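Local atomic coordinates of alpha-Amylase (Thermotoga maritima, PDB entry 2B5D), a protein that belongs to glycoside hydrolase family 57 and joins a beta/alpha domain built around a mainly parallel sheet to a largely helical C-terminal region. Residues Thr141-His146 and Asn160-Val165; Pro256-Phe261 and His355-Gly360; Tyr262-Phe267 and Ile285-Lys290; Arg429-Ser434 and Arg521-Asp526. All coordinates share one frame; numbering follows the deposited sequence.

Interaction 1 (Thr141-His146 and Asn160-Val165); sequences TCNATH and NAQITV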
# COMPACT_ATOMS: atom_id res chain seq x y z
N THR A 141 -39.52 3.05 -3.52
CA THR A 141 -38.40 2.56 -4.33
C THR A 141 -37.23 3.52 -4.16
O THR A 141 -37.32 4.47 -3.39
CB THR A 141 -38.79 2.41 -5.88
OG1 THR A 141 -37.68 1.89 -6.62
CG2 THR A 141 -39.14 3.73 -6.51
N CYS A 142 -36.15 3.31 -4.92
CA CYS A 142 -35.03 4.22 -4.94
C CYS A 142 -34.50 4.23 -6.37
O CYS A 142 -34.82 3.35 -7.12
CB CYS A 142 -33.97 3.71 -3.91
SG CYS A 142 -32.54 4.75 -3.81
N ASN A 143 -33.69 5.20 -6.77
CA ASN A 143 -33.09 5.09 -8.09
C ASN A 143 -32.26 3.79 -8.24
O ASN A 143 -31.86 3.18 -7.21
CB ASN A 143 -32.32 6.35 -8.53
CG ASN A 143 -31.46 6.97 -7.45
OD1 ASN A 143 -31.93 7.35 -6.38
ND2 ASN A 143 -30.21 7.20 -7.77
N ALA A 144 -32.02 3.33 -9.48
CA ALA A 144 -31.76 1.88 -9.70
C ALA A 144 -30.50 1.44 -8.94
O ALA A 144 -30.39 0.31 -8.46
CB ALA A 144 -31.57 1.57 -11.21
N THR A 145 -29.55 2.35 -8.87
CA THR A 145 -28.28 1.97 -8.36
C THR A 145 -27.84 2.84 -7.17
O THR A 145 -26.69 2.74 -6.76
CB THR A 145 -27.33 1.86 -9.57
OG1 THR A 145 -26.85 0.52 -9.67
CG2 THR A 145 -26.27 2.85 -9.64
N HIS A 146 -28.74 3.71 -6.67
CA HIS A 146 -28.46 4.60 -5.53
C HIS A 146 -27.34 5.53 -5.94
O HIS A 146 -26.46 5.89 -5.15
CB HIS A 146 -28.10 3.77 -4.29
CG HIS A 146 -28.28 4.47 -2.98
ND1 HIS A 146 -27.28 5.23 -2.39
CD2 HIS A 146 -29.31 4.44 -2.09
CE1 HIS A 146 -27.71 5.68 -1.22
NE2 HIS A 146 -28.93 5.21 -1.01
N ASN A 160 -32.93 9.75 -15.60
CA ASN A 160 -34.31 9.28 -15.76
C ASN A 160 -34.31 7.74 -15.85
O ASN A 160 -35.22 7.05 -15.34
CB ASN A 160 -34.94 10.02 -16.98
CG ASN A 160 -36.45 9.70 -17.21
OD1 ASN A 160 -37.15 9.25 -16.32
ND2 ASN A 160 -36.93 9.91 -18.44
N ALA A 161 -33.28 7.18 -16.50
CA ALA A 161 -33.08 5.72 -16.55
C ALA A 161 -32.78 5.15 -15.19
O ALA A 161 -33.36 4.09 -14.79
CB ALA A 161 -31.93 5.39 -17.50
N GLN A 162 -31.89 5.81 -14.42
CA GLN A 162 -31.83 5.48 -12.97
C GLN A 162 -33.18 5.37 -12.31
O GLN A 162 -33.48 4.37 -11.65
CB GLN A 162 -30.95 6.45 -12.18
CG GLN A 162 -29.47 6.17 -12.31
CD GLN A 162 -28.98 5.06 -11.39
OE1 GLN A 162 -29.50 4.89 -10.26
NE2 GLN A 162 -27.92 4.32 -11.85
N ILE A 163 -34.04 6.37 -12.51
CA ILE A 163 -35.42 6.32 -11.91
C ILE A 163 -36.29 5.20 -12.45
O ILE A 163 -36.87 4.42 -11.65
CB ILE A 163 -36.18 7.68 -12.13
CG1 ILE A 163 -35.50 8.78 -11.28
CG2 ILE A 163 -37.66 7.54 -11.79
CD1 ILE A 163 -35.46 10.11 -11.95
N THR A 164 -36.41 5.13 -13.80
CA THR A 164 -37.28 4.12 -14.41
C THR A 164 -36.91 2.73 -14.10
O THR A 164 -37.79 1.86 -13.89
CB THR A 164 -37.31 4.25 -15.99
OG1 THR A 164 -37.79 5.55 -16.35
CG2 THR A 164 -38.19 3.23 -16.58
N VAL A 165 -35.60 2.45 -14.13
CA VAL A 165 -35.14 1.11 -13.81
C VAL A 165 -35.49 0.70 -12.37
O VAL A 165 -35.99 -0.41 -12.15
CB VAL A 165 -33.66 0.88 -14.22
CG1 VAL A 165 -33.15 -0.50 -13.74
CG2 VAL A 165 -33.53 0.96 -15.78
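Q162, on helix 156-174, grips the turn N143-H146 in a buried, mostly polar contact within the beta-alpha-beta unit of strand 137-142, helix 156-174 and strand 180-182. The turn, a type I beta turn, follows straight on from the strand. Q162 reaches it because its chain folds over at chi2 (-81°), which brings the amide back beside the loop. There Q162 OE1 takes the backbone N-H of T145 at 2.9 Å, a fairly straight bond (156°) whose donor lies moderately off the carbonyl plane. N143 ND2 adds a weak bond to the same oxygen at 3.5 Å, while its stronger partner is A147 O. On the other arm of the amide, Q162 NE2 runs tightly past the methyl T145 CG2 (3.1 Å) and is hydrogen-bonded to Q460 OE1. Next door the helix backbone itself takes part: A144 N makes a bent, weak bond to Q162 O at 2.8 Å. The one apolar touch is A144 CB against V165 CG1, 3.6 Å, with F457 of helix 443-458 packing on both. With OE1 turned to the loop and NE2 to Q460, the buried Q162 amide is probably held in one rotation.

Interaction 2 (Pro256-Phe261 and His355-Gly360); sequences PRYREF and HWWFEG
Y258 and R259 pack tightly against W357, F358 and E359, whereas F261 meets H355 and W356 more loosely where the contact is partly open to solvent. In the buried half, the indole of W357 points its N-H edge into the Y258 ring, NE1 standing 3.3 Å above the plane over the ring centre, a T-shaped pair with planes at 79°. The E359 carboxylate also packs on that ring, CD 3.2 Å from Y258 CD2, and its OE2 accepts the backbone N-H of R259 at 2.7 Å on its syn lone pair, nearly straight at 165°. A water links the two backbones and the other carboxylate oxygen: it donates to R259 O and E359 OE1 and accepts from F358 N. The R259 guanidinium then lies flat on the F358 ring, CZ 3.8 Å from the ring centroid, a stacked cation-pi pair with planes only 15° apart; its NH1 is hydrogen-bonded to Y106 OH. Spacing widens at F261. Its edge meets the face of H355 with ring centroids 5.4 Å apart, and W356 CZ3 lies over one F261 face in a tilted stack, closing a three-ring cluster. The chemistry is graded accordingly: carboxylate and water satisfy backbone groups in the interior, the guanidinium is probably stabilised as a cation by its aromatic partner, and between the segments the partly exposed end is mainly ring contacts.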
# COMPACT_ATOMS: atom_id res chain seq x y z
N PRO A 256 -24.48 3.27 28.57
CA PRO A 256 -23.63 2.19 29.08
C PRO A 256 -24.28 0.81 29.24
O PRO A 256 -23.56 -0.18 29.29
CB PRO A 256 -23.10 2.74 30.42
CG PRO A 256 -23.90 3.94 30.73
CD PRO A 256 -24.50 4.45 29.45
N ARG A 257 -25.61 0.73 29.27
CA ARG A 257 -26.33 -0.58 29.43
C ARG A 257 -26.52 -1.32 28.12
O ARG A 257 -27.05 -2.45 28.09
CB ARG A 257 -27.73 -0.40 30.05
CG ARG A 257 -27.74 0.11 31.50
CD ARG A 257 -29.15 0.56 31.87
NE ARG A 257 -29.42 1.90 31.36
CZ ARG A 257 -30.52 2.60 31.61
NH1 ARG A 257 -30.66 3.82 31.07
NH2 ARG A 257 -31.49 2.09 32.37
N TYR A 258 -26.15 -0.66 27.03
CA TYR A 258 -26.40 -1.22 25.71
C TYR A 258 -25.23 -2.08 25.24
O TYR A 258 -24.08 -1.87 25.64
CB TYR A 258 -26.74 -0.13 24.70
CG TYR A 258 -28.16 0.43 24.78
CD1 TYR A 258 -28.38 1.79 24.65
CD2 TYR A 258 -29.26 -0.40 24.98
CE1 TYR A 258 -29.65 2.32 24.72
CE2 TYR A 258 -30.54 0.11 25.05
CZ TYR A 258 -30.73 1.47 24.91
OH TYR A 258 -32.01 2.00 24.97
N ARG A 259 -25.54 -3.05 24.38
CA ARG A 259 -24.56 -4.00 23.88
C ARG A 259 -23.48 -3.31 23.06
O ARG A 259 -23.78 -2.52 22.14
CB ARG A 259 -25.29 -5.08 23.10
CG ARG A 259 -24.53 -6.34 22.75
CD ARG A 259 -24.47 -6.34 21.26
NE ARG A 259 -24.85 -7.61 20.71
CZ ARG A 259 -25.03 -7.83 19.42
NH1 ARG A 259 -25.38 -9.03 18.99
NH2 ARG A 259 -24.87 -6.85 18.55
N GLU A 260 -22.22 -3.60 23.41
CA GLU A 260 -21.03 -3.07 22.75
C GLU A 260 -20.80 -3.75 21.40
O GLU A 260 -20.77 -4.98 21.32
CB GLU A 260 -19.83 -3.26 23.66
CG GLU A 260 -18.48 -2.93 23.04
CD GLU A 260 -18.36 -1.46 22.67
OE1 GLU A 260 -18.22 -1.16 21.47
OE2 GLU A 260 -18.43 -0.61 23.59
N PHE A 261 -20.64 -2.95 20.35
CA PHE A 261 -20.52 -3.48 19.00
C PHE A 261 -19.16 -4.12 18.77
O PHE A 261 -19.06 -5.22 18.20
CB PHE A 261 -20.80 -2.39 17.95
CG PHE A 261 -20.84 -2.91 16.54
CD1 PHE A 261 -21.99 -3.49 16.03
CD2 PHE A 261 -19.72 -2.82 15.72
CE1 PHE A 261 -22.02 -3.98 14.74
CE2 PHE A 261 -19.74 -3.30 14.42
CZ PHE A 261 -20.89 -3.87 13.93
N HIS A 355 -28.50 -3.27 14.05
CA HIS A 355 -27.14 -3.59 13.65
C HIS A 355 -26.09 -2.74 14.35
O HIS A 355 -25.31 -3.29 15.13
CB HIS A 355 -26.97 -3.65 12.13
CG HIS A 355 -25.60 -4.09 11.70
ND1 HIS A 355 -25.08 -5.33 12.01
CD2 HIS A 355 -24.62 -3.43 11.03
CE1 HIS A 355 -23.85 -5.42 11.54
NE2 HIS A 355 -23.55 -4.28 10.94
N TRP A 356 -26.04 -1.44 14.10
CA TRP A 356 -25.18 -0.56 14.91
C TRP A 356 -25.61 -0.55 16.38
O TRP A 356 -24.78 -0.62 17.28
CB TRP A 356 -25.18 0.86 14.34
CG TRP A 356 -24.41 0.90 13.10
CD1 TRP A 356 -24.89 0.94 11.81
CD2 TRP A 356 -22.97 0.80 12.99
NE1 TRP A 356 -23.84 0.90 10.91
CE2 TRP A 356 -22.65 0.81 11.61
CE3 TRP A 356 -21.93 0.70 13.94
CZ2 TRP A 356 -21.33 0.74 11.15
CZ3 TRP A 356 -20.62 0.64 13.49
CH2 TRP A 356 -20.33 0.66 12.10
N TRP A 357 -26.92 -0.51 16.58
CA TRP A 357 -27.56 -0.51 17.86
C TRP A 357 -28.38 -1.77 17.98
O TRP A 357 -29.44 -1.88 17.37
CB TRP A 357 -28.47 0.71 17.94
CG TRP A 357 -29.10 0.99 19.26
CD1 TRP A 357 -28.64 0.64 20.50
CD2 TRP A 357 -30.28 1.75 19.48
NE1 TRP A 357 -29.47 1.11 21.48
CE2 TRP A 357 -30.49 1.80 20.88
CE3 TRP A 357 -31.19 2.40 18.63
CZ2 TRP A 357 -31.58 2.48 21.44
CZ3 TRP A 357 -32.27 3.06 19.19
CH2 TRP A 357 -32.45 3.10 20.58
N PHE A 358 -27.91 -2.71 18.78
CA PHE A 358 -28.49 -4.05 18.86
C PHE A 358 -29.96 -4.02 19.29
O PHE A 358 -30.78 -4.81 18.82
CB PHE A 358 -27.64 -4.89 19.84
CG PHE A 358 -28.20 -6.25 20.17
CD1 PHE A 358 -28.36 -7.22 19.20
CD2 PHE A 358 -28.53 -6.56 21.48
CE1 PHE A 358 -28.86 -8.48 19.52
CE2 PHE A 358 -29.03 -7.81 21.82
CZ PHE A 358 -29.18 -8.77 20.85
N GLU A 359 -30.28 -3.09 20.18
CA GLU A 359 -31.58 -2.98 20.83
C GLU A 359 -32.53 -2.07 20.05
O GLU A 359 -33.65 -1.84 20.49
CB GLU A 359 -31.39 -2.42 22.26
CG GLU A 359 -30.49 -3.29 23.17
CD GLU A 359 -28.99 -2.99 23.05
OE1 GLU A 359 -28.57 -2.36 22.06
OE2 GLU A 359 -28.21 -3.38 23.95
N GLY A 360 -32.06 -1.55 18.92
CA GLY A 360 -32.84 -0.63 18.08
C GLY A 360 -34.24 -1.08 17.69
O GLY A 360 -35.16 -0.28 17.68
O HOH W 1 -26.37 -1.89 20.99

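Interaction 3 (Tyr262-Phe267 and Ile285-Lys290); sequences YRDIGF and INTGIK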
# COMPACT_ATOMS: atom_id res chain seq x y z
N TYR A 262 -18.12 -3.45 19.25
CA TYR A 262 -16.73 -3.78 18.95
C TYR A 262 -16.07 -4.70 19.98
O TYR A 262 -14.87 -4.54 20.29
CB TYR A 262 -15.90 -2.49 18.79
CG TYR A 262 -16.37 -1.67 17.63
CD1 TYR A 262 -17.03 -0.46 17.84
CD2 TYR A 262 -16.22 -2.14 16.32
CE1 TYR A 262 -17.49 0.30 16.76
CE2 TYR A 262 -16.67 -1.41 15.24
CZ TYR A 262 -17.30 -0.18 15.46
OH TYR A 262 -17.74 0.56 14.37
N ARG A 263 -16.86 -5.62 20.51
CA ARG A 263 -16.35 -6.78 21.23
C ARG A 263 -17.10 -8.00 20.78
O ARG A 263 -18.34 -8.04 20.81
CB ARG A 263 -16.43 -6.61 22.75
CG ARG A 263 -15.37 -5.68 23.30
CD ARG A 263 -14.05 -6.40 23.48
NE ARG A 263 -13.63 -6.12 24.84
CZ ARG A 263 -13.47 -7.01 25.80
NH1 ARG A 263 -13.13 -6.60 27.02
NH2 ARG A 263 -13.64 -8.31 25.56
N ASP A 264 -16.34 -8.99 20.35
CA ASP A 264 -16.90 -10.13 19.66
C ASP A 264 -15.95 -11.29 19.92
O ASP A 264 -14.76 -11.08 20.04
CB ASP A 264 -17.03 -9.81 18.16
CG ASP A 264 -17.89 -10.80 17.42
OD1 ASP A 264 -17.41 -11.92 17.16
OD2 ASP A 264 -19.04 -10.46 17.07
N ILE A 265 -16.49 -12.50 20.01
CA ILE A 265 -15.69 -13.68 20.35
C ILE A 265 -14.68 -14.05 19.26
O ILE A 265 -13.77 -14.85 19.50
CB ILE A 265 -16.55 -14.90 20.71
CG1 ILE A 265 -17.41 -15.31 19.51
CG2 ILE A 265 -17.35 -14.58 21.94
CD1 ILE A 265 -18.00 -16.68 19.61
N GLY A 266 -14.84 -13.47 18.08
CA GLY A 266 -13.95 -13.72 16.96
C GLY A 266 -12.64 -13.02 17.17
O GLY A 266 -11.68 -13.28 16.46
N PHE A 267 -12.59 -12.12 18.15
CA PHE A 267 -11.37 -11.38 18.48
C PHE A 267 -10.82 -11.84 19.83
O PHE A 267 -9.63 -11.65 20.14
CB PHE A 267 -11.65 -9.87 18.50
CG PHE A 267 -11.96 -9.29 17.15
CD1 PHE A 267 -13.26 -9.30 16.64
CD2 PHE A 267 -10.94 -8.72 16.37
CE1 PHE A 267 -13.54 -8.75 15.39
CE2 PHE A 267 -11.22 -8.17 15.11
CZ PHE A 267 -12.53 -8.19 14.62
N ILE A 285 -12.36 -11.67 12.50
CA ILE A 285 -13.49 -10.82 12.11
C ILE A 285 -14.62 -11.01 13.11
O ILE A 285 -14.52 -11.87 13.99
CB ILE A 285 -14.03 -11.16 10.69
CG1 ILE A 285 -14.55 -12.60 10.64
CG2 ILE A 285 -12.98 -10.84 9.59
CD1 ILE A 285 -15.36 -12.91 9.41
N ASN A 286 -15.69 -10.21 12.97
CA ASN A 286 -16.89 -10.31 13.81
C ASN A 286 -17.71 -11.55 13.47
O ASN A 286 -17.83 -11.95 12.30
CB ASN A 286 -17.76 -9.04 13.71
CG ASN A 286 -17.21 -7.88 14.56
OD1 ASN A 286 -17.45 -6.71 14.26
ND2 ASN A 286 -16.48 -8.19 15.61
N THR A 287 -18.28 -12.16 14.51
CA THR A 287 -19.06 -13.39 14.40
C THR A 287 -20.55 -13.10 14.54
O THR A 287 -21.40 -13.79 13.96
CB THR A 287 -18.65 -14.44 15.48
OG1 THR A 287 -18.86 -13.90 16.79
CG2 THR A 287 -17.19 -14.84 15.35
N GLY A 288 -20.87 -12.08 15.33
CA GLY A 288 -22.27 -11.76 15.61
C GLY A 288 -22.68 -12.14 17.01
O GLY A 288 -23.74 -11.74 17.49
N ILE A 289 -21.85 -12.93 17.67
CA ILE A 289 -22.06 -13.18 19.08
C ILE A 289 -21.09 -12.41 19.97
O ILE A 289 -19.86 -12.62 19.94
CB ILE A 289 -22.32 -14.70 19.47
CG1 ILE A 289 -21.87 -15.00 20.92
CG2 ILE A 289 -21.86 -15.72 18.38
CD1 ILE A 289 -20.55 -15.58 21.03
N LYS A 290 -21.69 -11.49 20.72
CA LYS A 290 -21.01 -10.43 21.47
C LYS A 290 -21.56 -10.35 22.90
O LYS A 290 -22.77 -10.34 23.09
CB LYS A 290 -21.24 -9.07 20.78
CG LYS A 290 -21.20 -9.04 19.27
CD LYS A 290 -21.06 -7.61 18.82
CE LYS A 290 -21.54 -7.39 17.40
NZ LYS A 290 -20.46 -7.54 16.41
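F267 presents a ring face to the backbone N of I285 and a ring edge to the amide of N286, whose ND2 lies 3.0 Å from CE1, near the ring plane; the ring and amide planes are turned 69° apart. The second flat group is the carboxylate of D264, the N-cap of the short helix 265-268, and here the loop 285-290 closes round it. D264 OD1 receives G266 N on its anti lone pair, the capping bond itself, at 3.1 Å, and T287 N at 2.8 Å from well above the carboxylate plane. OD2 takes G288 N on its syn lone pair at 3.0 Å. At a chi1 of -166° the carboxylate points away from its own amide, toward these donors, and one side chain thus caps the helix N-terminus and accepts from two loop N-H groups. K290 NZ adds a weak salt bridge to OD2, 3.3 Å, and K290 also makes a cation-pi contact with F261. Alongside, the backbone N of I265 reaches I289 O through a long, weak bond, and both isoleucine side chains touch E88 of helix 68-91; their own close approach is doubtful in the model. T287 OG1 also donates to OD1, in a bond modelled so short that its length is doubtful. The same hydroxyl accepts I289 N at 3.3 Å, forming an ST turn.

Interaction 4 (Arg429-Ser434 and Arg521-Asp526); sequences RMIDLS and RVMARD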
# COMPACT_ATOMS: atom_id res chain seq x y z
N ARG A 429 -21.42 7.55 -24.68
CA ARG A 429 -21.37 6.41 -25.59
C ARG A 429 -22.60 5.56 -25.44
O ARG A 429 -23.11 5.05 -26.42
CB ARG A 429 -20.13 5.52 -25.36
CG ARG A 429 -18.96 5.85 -26.26
CD ARG A 429 -17.76 6.34 -25.46
NE ARG A 429 -16.99 5.25 -24.85
CZ ARG A 429 -15.67 5.10 -24.97
NH1 ARG A 429 -15.06 4.08 -24.37
NH2 ARG A 429 -14.94 5.97 -25.67
N MET A 430 -23.04 5.34 -24.21
CA MET A 430 -24.22 4.48 -23.96
C MET A 430 -25.48 4.99 -24.67
O MET A 430 -26.34 4.19 -25.08
CB MET A 430 -24.49 4.39 -22.46
CG MET A 430 -25.61 3.42 -22.10
SD MET A 430 -25.08 1.70 -22.37
CE MET A 430 -26.52 0.87 -22.98
N ILE A 431 -25.57 6.32 -24.80
CA ILE A 431 -26.75 6.99 -25.34
C ILE A 431 -26.73 6.85 -26.85
O ILE A 431 -27.71 6.37 -27.42
CB ILE A 431 -26.85 8.48 -24.91
CG1 ILE A 431 -27.24 8.61 -23.43
CG2 ILE A 431 -27.92 9.19 -25.70
CD1 ILE A 431 -26.76 9.88 -22.79
N ASP A 432 -25.62 7.26 -27.48
CA ASP A 432 -25.31 6.94 -28.88
C ASP A 432 -25.69 5.54 -29.29
O ASP A 432 -26.47 5.36 -30.19
CB ASP A 432 -23.83 7.11 -29.15
CG ASP A 432 -23.42 8.55 -29.15
OD1 ASP A 432 -24.24 9.39 -28.79
OD2 ASP A 432 -22.26 8.85 -29.50
N LEU A 433 -25.14 4.55 -28.63
CA LEU A 433 -25.40 3.19 -29.05
C LEU A 433 -26.83 2.74 -28.84
O LEU A 433 -27.34 1.84 -29.55
CB LEU A 433 -24.40 2.25 -28.36
CG LEU A 433 -22.88 2.52 -28.49
CD1 LEU A 433 -22.11 1.51 -27.69
CD2 LEU A 433 -22.42 2.46 -29.92
N SER A 434 -27.50 3.30 -27.83
CA SER A 434 -28.87 2.86 -27.55
C SER A 434 -29.80 3.38 -28.66
O SER A 434 -30.77 2.71 -28.99
CB SER A 434 -29.37 3.31 -26.17
OG SER A 434 -29.47 4.73 -26.17
N ARG A 521 -32.71 0.15 -24.07
CA ARG A 521 -33.46 1.21 -24.79
C ARG A 521 -33.99 2.36 -23.92
O ARG A 521 -34.10 3.52 -24.44
CB ARG A 521 -34.48 0.61 -25.78
CG ARG A 521 -33.80 0.21 -27.14
CD ARG A 521 -34.69 -0.60 -28.10
NE ARG A 521 -34.94 -1.94 -27.60
CZ ARG A 521 -34.37 -3.06 -28.05
NH1 ARG A 521 -33.56 -3.04 -29.09
NH2 ARG A 521 -34.67 -4.22 -27.49
N VAL A 522 -34.14 2.11 -22.59
CA VAL A 522 -34.29 3.23 -21.63
C VAL A 522 -33.37 4.40 -21.92
O VAL A 522 -33.71 5.56 -21.66
CB VAL A 522 -34.06 2.91 -20.09
CG1 VAL A 522 -35.35 2.51 -19.38
CG2 VAL A 522 -32.86 1.97 -19.81
N MET A 523 -32.19 4.13 -22.46
CA MET A 523 -31.19 5.23 -22.66
C MET A 523 -31.41 6.02 -23.92
O MET A 523 -30.73 7.03 -24.18
CB MET A 523 -29.76 4.70 -22.62
CG MET A 523 -29.36 4.12 -21.24
SD MET A 523 -29.31 5.42 -19.97
CE MET A 523 -28.00 6.56 -20.52
N ALA A 524 -32.33 5.55 -24.74
CA ALA A 524 -32.57 6.27 -26.00
C ALA A 524 -33.78 7.24 -25.94
O ALA A 524 -34.10 7.89 -26.95
CB ALA A 524 -32.73 5.26 -27.17
N ARG A 525 -34.46 7.32 -24.78
CA ARG A 525 -35.66 8.16 -24.63
C ARG A 525 -35.36 9.63 -24.65
O ARG A 525 -34.22 10.02 -24.42
CB ARG A 525 -36.43 7.85 -23.38
CG ARG A 525 -36.84 6.44 -23.23
CD ARG A 525 -36.36 6.22 -21.85
NE ARG A 525 -37.37 6.08 -20.85
CZ ARG A 525 -37.16 6.18 -19.53
NH1 ARG A 525 -35.96 6.48 -19.00
NH2 ARG A 525 -38.19 5.95 -18.74
N ASP A 526 -36.37 10.44 -24.96
CA ASP A 526 -36.16 11.90 -24.92
C ASP A 526 -36.06 12.40 -23.48
O ASP A 526 -36.44 11.70 -22.51
CB ASP A 526 -37.24 12.73 -25.64
CG ASP A 526 -36.67 14.10 -26.15
OD1 ASP A 526 -35.38 14.18 -26.27
OD2 ASP A 526 -37.48 15.06 -26.42
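S434 OG, wedged against the backbone of M523, makes the shortest side-chain polar bond here, and makes it inside its own helix: it donates to I431 O at 2.7 Å, meeting that carbonyl at 123° and tilted modestly from its plane. A chi1 of 66° places the oxygen between the backbone N and the carbonyl carbon, back against the helix and at the same time into the second segment. There OG packs on M523 C at 3.2 Å and on A524 CB at 3.5 Å. A524 N also comes near OG, but the angle is wrong for a bond; that N-H instead goes to R521 O, 2.7 Å. Across the interface itself the contact is therefore van der Waals packing. M523 carries most of it. Bent at chi2 and again at chi3, its chain curls so that CG lies on M430 CG (3.9 Å) and the terminal methyl CE on I431 CG1 (3.6 Å), crossing both side chains at about right angles. R521 turns its charge elsewhere, to E446. Around the pair, F488 of helix 473-496 packs on M430, L453 of helix 443-458 supports M523, and A161 and E157 of helix 156-174 close over M523 and I431, so the C-terminal loop is wedged between helix 418-436 and its neighbours.

Interactions 1 and 4 are buried and adjoin one another through helix 156-174, where T164 OG1 probably hydrogen-bonds R525 NH2. This ties that helix to the C-terminal segment 521-526. Interactions 2 and 3, partly exposed and across the chain's centre from that pair, run into each other at F261-Y262; the span from 256-261 to 355-360 encloses interaction 3, and W356 packs on Y262. Chemistry follows place. Interaction 1 serves turn N-H groups with an amide, interaction 2 combines rings with a carboxylate and water, interaction 3 gathers N-H groups on an aspartate, and interaction 4 is packing of methionines and aliphatic groups.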